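Local structure of Alpha/beta hydrolase fold protein (Nakamurella multipartita, 4Y7D) at residues A[108-119]-A[227-238]. The protein is probably a hydrolase of the alpha/beta-hydrolase fold, with a substrate that is not established. Numbering follows the deposited sequence.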
# COMPACT_ATOMS: atom_id res chain seq x y z
N GLY A 108 5.49 -0.48 -1.19
CA GLY A 108 6.28 -1.39 -0.36
C GLY A 108 5.50 -2.52 0.32
O GLY A 108 6.10 -3.42 0.85
N GLY A 109 4.17 -2.54 0.21
CA GLY A 109 3.42 -3.74 0.60
C GLY A 109 3.51 -4.93 -0.37
O GLY A 109 3.06 -6.03 -0.07
N GLY A 110 4.01 -4.66 -1.56
CA GLY A 110 4.15 -5.68 -2.58
C GLY A 110 4.92 -6.91 -2.19
O GLY A 110 4.42 -8.00 -2.34
N PRO A 111 6.18 -6.73 -1.72
CA PRO A 111 6.93 -7.95 -1.56
C PRO A 111 6.34 -9.02 -0.66
O PRO A 111 6.33 -10.19 -1.03
CB PRO A 111 8.31 -7.45 -1.09
CG PRO A 111 8.45 -6.13 -1.77
CD PRO A 111 7.07 -5.55 -1.71
N SER A 112 5.87 -8.63 0.51
CA SER A 112 5.30 -9.57 1.47
C SER A 112 3.96 -10.12 0.92
O SER A 112 3.63 -11.28 1.15
CB SER A 112 5.09 -8.90 2.81
OG SER A 112 4.23 -7.76 2.78
N SER A 113 3.24 -9.30 0.19
CA SER A 113 1.93 -9.75 -0.38
C SER A 113 2.18 -10.77 -1.50
O SER A 113 1.48 -11.82 -1.58
CB SER A 113 1.14 -8.57 -0.88
OG SER A 113 0.85 -7.64 0.17
N TYR A 114 3.13 -10.45 -2.41
CA TYR A 114 3.51 -11.40 -3.43
C TYR A 114 4.00 -12.71 -2.81
O TYR A 114 3.62 -13.80 -3.31
CB TYR A 114 4.53 -10.86 -4.38
CG TYR A 114 4.03 -9.81 -5.34
CD1 TYR A 114 2.88 -10.03 -6.14
CD2 TYR A 114 4.66 -8.58 -5.45
CE1 TYR A 114 2.45 -9.10 -7.05
CE2 TYR A 114 4.24 -7.62 -6.37
CZ TYR A 114 3.12 -7.87 -7.16
OH TYR A 114 2.69 -6.94 -8.07
N ARG A 115 4.82 -12.64 -1.77
CA ARG A 115 5.25 -13.89 -1.12
C ARG A 115 4.08 -14.73 -0.54
O ARG A 115 4.12 -15.97 -0.55
CB ARG A 115 6.31 -13.64 -0.05
CG ARG A 115 7.69 -13.21 -0.58
CD ARG A 115 8.23 -14.14 -1.66
NE ARG A 115 8.54 -15.45 -1.09
CZ ARG A 115 8.69 -16.57 -1.78
NH1 ARG A 115 8.43 -16.62 -3.09
NH2 ARG A 115 9.01 -17.67 -1.11
N LEU A 116 3.10 -14.05 0.03
CA LEU A 116 1.93 -14.73 0.57
C LEU A 116 1.20 -15.45 -0.57
O LEU A 116 0.87 -16.63 -0.49
CB LEU A 116 1.00 -13.72 1.24
CG LEU A 116 -0.25 -14.34 1.89
CD1 LEU A 116 0.11 -15.27 3.06
CD2 LEU A 116 -1.21 -13.27 2.36
N ALA A 117 0.97 -14.73 -1.68
CA ALA A 117 0.29 -15.36 -2.82
C ALA A 117 1.11 -16.51 -3.44
O ALA A 117 0.52 -17.50 -3.89
CB ALA A 117 -0.11 -14.31 -3.88
N ALA A 118 2.43 -16.36 -3.48
CA ALA A 118 3.34 -17.36 -4.07
C ALA A 118 3.45 -18.61 -3.24
O ALA A 118 3.38 -19.71 -3.78
CB ALA A 118 4.74 -16.75 -4.29
N ARG A 119 3.68 -18.46 -1.95
CA ARG A 119 3.98 -19.58 -1.08
C ARG A 119 2.81 -20.10 -0.28
O ARG A 119 2.85 -21.24 0.15
CB ARG A 119 5.17 -19.17 -0.17
CG ARG A 119 5.83 -20.34 0.56
CD ARG A 119 7.19 -19.96 1.15
NE ARG A 119 7.06 -18.79 2.00
CZ ARG A 119 6.55 -18.81 3.23
NH1 ARG A 119 6.14 -19.97 3.78
NH2 ARG A 119 6.43 -17.65 3.93
N PHE A 227 14.37 -4.69 0.60
CA PHE A 227 14.02 -4.57 -0.82
C PHE A 227 15.27 -4.53 -1.68
O PHE A 227 15.24 -5.00 -2.82
CB PHE A 227 13.16 -3.34 -1.12
CG PHE A 227 11.83 -3.29 -0.39
CD1 PHE A 227 11.36 -4.36 0.32
CD2 PHE A 227 11.07 -2.17 -0.46
CE1 PHE A 227 10.14 -4.31 0.98
CE2 PHE A 227 9.87 -2.08 0.22
CZ PHE A 227 9.42 -3.15 0.94
N ALA A 228 16.37 -3.98 -1.16
CA ALA A 228 17.64 -3.97 -1.85
C ALA A 228 18.31 -5.35 -1.96
O ALA A 228 19.31 -5.52 -2.68
CB ALA A 228 18.61 -2.98 -1.16
N ARG A 229 17.78 -6.32 -1.20
CA ARG A 229 18.33 -7.66 -1.16
C ARG A 229 17.45 -8.73 -1.83
O ARG A 229 17.84 -9.90 -1.87
CB ARG A 229 18.54 -8.11 0.29
CG ARG A 229 19.68 -7.47 1.03
CD ARG A 229 19.64 -8.02 2.46
NE ARG A 229 20.15 -7.08 3.44
CZ ARG A 229 21.45 -6.88 3.70
NH1 ARG A 229 22.40 -7.56 3.04
NH2 ARG A 229 21.82 -5.99 4.63
N ILE A 230 16.31 -8.34 -2.38
CA ILE A 230 15.45 -9.33 -3.04
C ILE A 230 16.18 -10.07 -4.15
O ILE A 230 16.81 -9.48 -5.03
CB ILE A 230 14.17 -8.67 -3.59
CG1 ILE A 230 13.30 -8.15 -2.46
CG2 ILE A 230 13.37 -9.65 -4.45
CD1 ILE A 230 12.22 -7.19 -2.95
N ASP A 231 16.10 -11.39 -4.11
CA ASP A 231 16.67 -12.27 -5.15
C ASP A 231 15.58 -12.46 -6.21
O ASP A 231 15.62 -11.87 -7.28
CB ASP A 231 17.14 -13.59 -4.45
CG ASP A 231 18.28 -13.35 -3.43
OD1 ASP A 231 19.19 -12.57 -3.78
OD2 ASP A 231 18.25 -13.87 -2.27
N SER A 232 14.55 -13.24 -5.86
CA SER A 232 13.32 -13.29 -6.62
C SER A 232 12.18 -13.47 -5.65
O SER A 232 12.29 -14.25 -4.73
CB SER A 232 13.27 -14.45 -7.62
OG SER A 232 12.04 -14.45 -8.36
N LEU A 233 11.05 -12.83 -5.91
CA LEU A 233 9.82 -13.08 -5.15
C LEU A 233 8.97 -14.25 -5.73
O LEU A 233 7.97 -14.65 -5.12
CB LEU A 233 8.98 -11.81 -5.09
CG LEU A 233 9.64 -10.59 -4.46
CD1 LEU A 233 8.72 -9.37 -4.67
CD2 LEU A 233 9.93 -10.84 -3.02
N GLU A 234 9.35 -14.77 -6.89
CA GLU A 234 8.71 -15.92 -7.51
C GLU A 234 7.25 -15.68 -7.83
O GLU A 234 6.37 -16.52 -7.54
CB GLU A 234 8.85 -17.14 -6.62
CG GLU A 234 10.28 -17.43 -6.12
CD GLU A 234 10.33 -18.74 -5.34
OE1 GLU A 234 9.61 -18.93 -4.35
OE2 GLU A 234 11.09 -19.61 -5.80
N LEU A 235 6.97 -14.53 -8.44
CA LEU A 235 5.60 -14.21 -8.81
C LEU A 235 5.02 -15.22 -9.79
O LEU A 235 3.81 -15.38 -9.88
CB LEU A 235 5.55 -12.82 -9.41
CG LEU A 235 5.34 -11.66 -8.43
CD1 LEU A 235 6.47 -11.51 -7.45
CD2 LEU A 235 5.16 -10.37 -9.21
N ASP A 236 5.84 -15.93 -10.53
CA ASP A 236 5.32 -16.90 -11.49
C ASP A 236 4.61 -18.06 -10.82
O ASP A 236 3.88 -18.79 -11.47
CB ASP A 236 6.46 -17.41 -12.37
CG ASP A 236 7.62 -17.97 -11.56
OD1 ASP A 236 8.36 -17.20 -10.92
OD2 ASP A 236 7.79 -19.20 -11.56
N ARG A 237 4.81 -18.23 -9.51
CA ARG A 237 4.11 -19.26 -8.74
C ARG A 237 2.65 -18.88 -8.43
O ARG A 237 1.84 -19.74 -8.02
CB ARG A 237 4.83 -19.53 -7.41
CG ARG A 237 6.23 -20.13 -7.55
CD ARG A 237 6.94 -20.21 -6.21
NE ARG A 237 6.30 -21.14 -5.27
CZ ARG A 237 6.67 -21.35 -3.99
NH1 ARG A 237 7.70 -20.71 -3.45
NH2 ARG A 237 6.00 -22.21 -3.24
N ILE A 238 2.31 -17.62 -8.59
CA ILE A 238 0.99 -17.11 -8.16
C ILE A 238 -0.11 -17.58 -9.08
O ILE A 238 -0.01 -17.41 -10.31
CB ILE A 238 1.01 -15.56 -8.04
CG1 ILE A 238 2.00 -15.14 -6.96
CG2 ILE A 238 -0.38 -14.97 -7.81
CD1 ILE A 238 2.19 -13.63 -6.90
O HOH W 1 1.60 -21.03 -5.74
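The helix that follows the nucleophile elbow in alpha/beta hydrolases, here 110-119, is lined along one flank by residues 227-238, and Arg-115 and Tyr-114 carry much of the contact. With its chain bent at chi2 and chi3, Arg-115 lies against Leu-233, and its NH1 forks between two acceptors: Leu-233 O at 2.9 Å, in the guanidinium plane but well above the plane of the carbonyl, and Glu-234 OE1, also at 2.9 Å, through that oxygen's anti lone pair. Arg-237 NH1 reaches the same OE1 from the syn side at 2.8 Å, so one carboxylate oxygen joins two guanidinium groups and probably offsets their like charges. A leucine at Arg-115 would probably leave Leu-233 O without this donor and Glu-234 with Arg-237 as its remaining partner in the network. Leu-235 lays CD2 over the centre of the Tyr-114 ring, a CH-pi contact 3.7 Å from the centroid, while Ile-238 CD1 reaches Tyr-114 CD1 at 3.7 Å. Near the helix start, Pro-111 CG sits over a face of the Phe-227 ring, 4.2 Å from its centroid. A water bridges Ala-118 O and Arg-237 O. Asp-83 of helix 82-95 gives Arg-115 a second salt bridge, through NH2, Tyr-114 OH bonds Ser-129 of strand 124-130, and residues 227-238 run from the end of helix 217-227 toward strand 242-247.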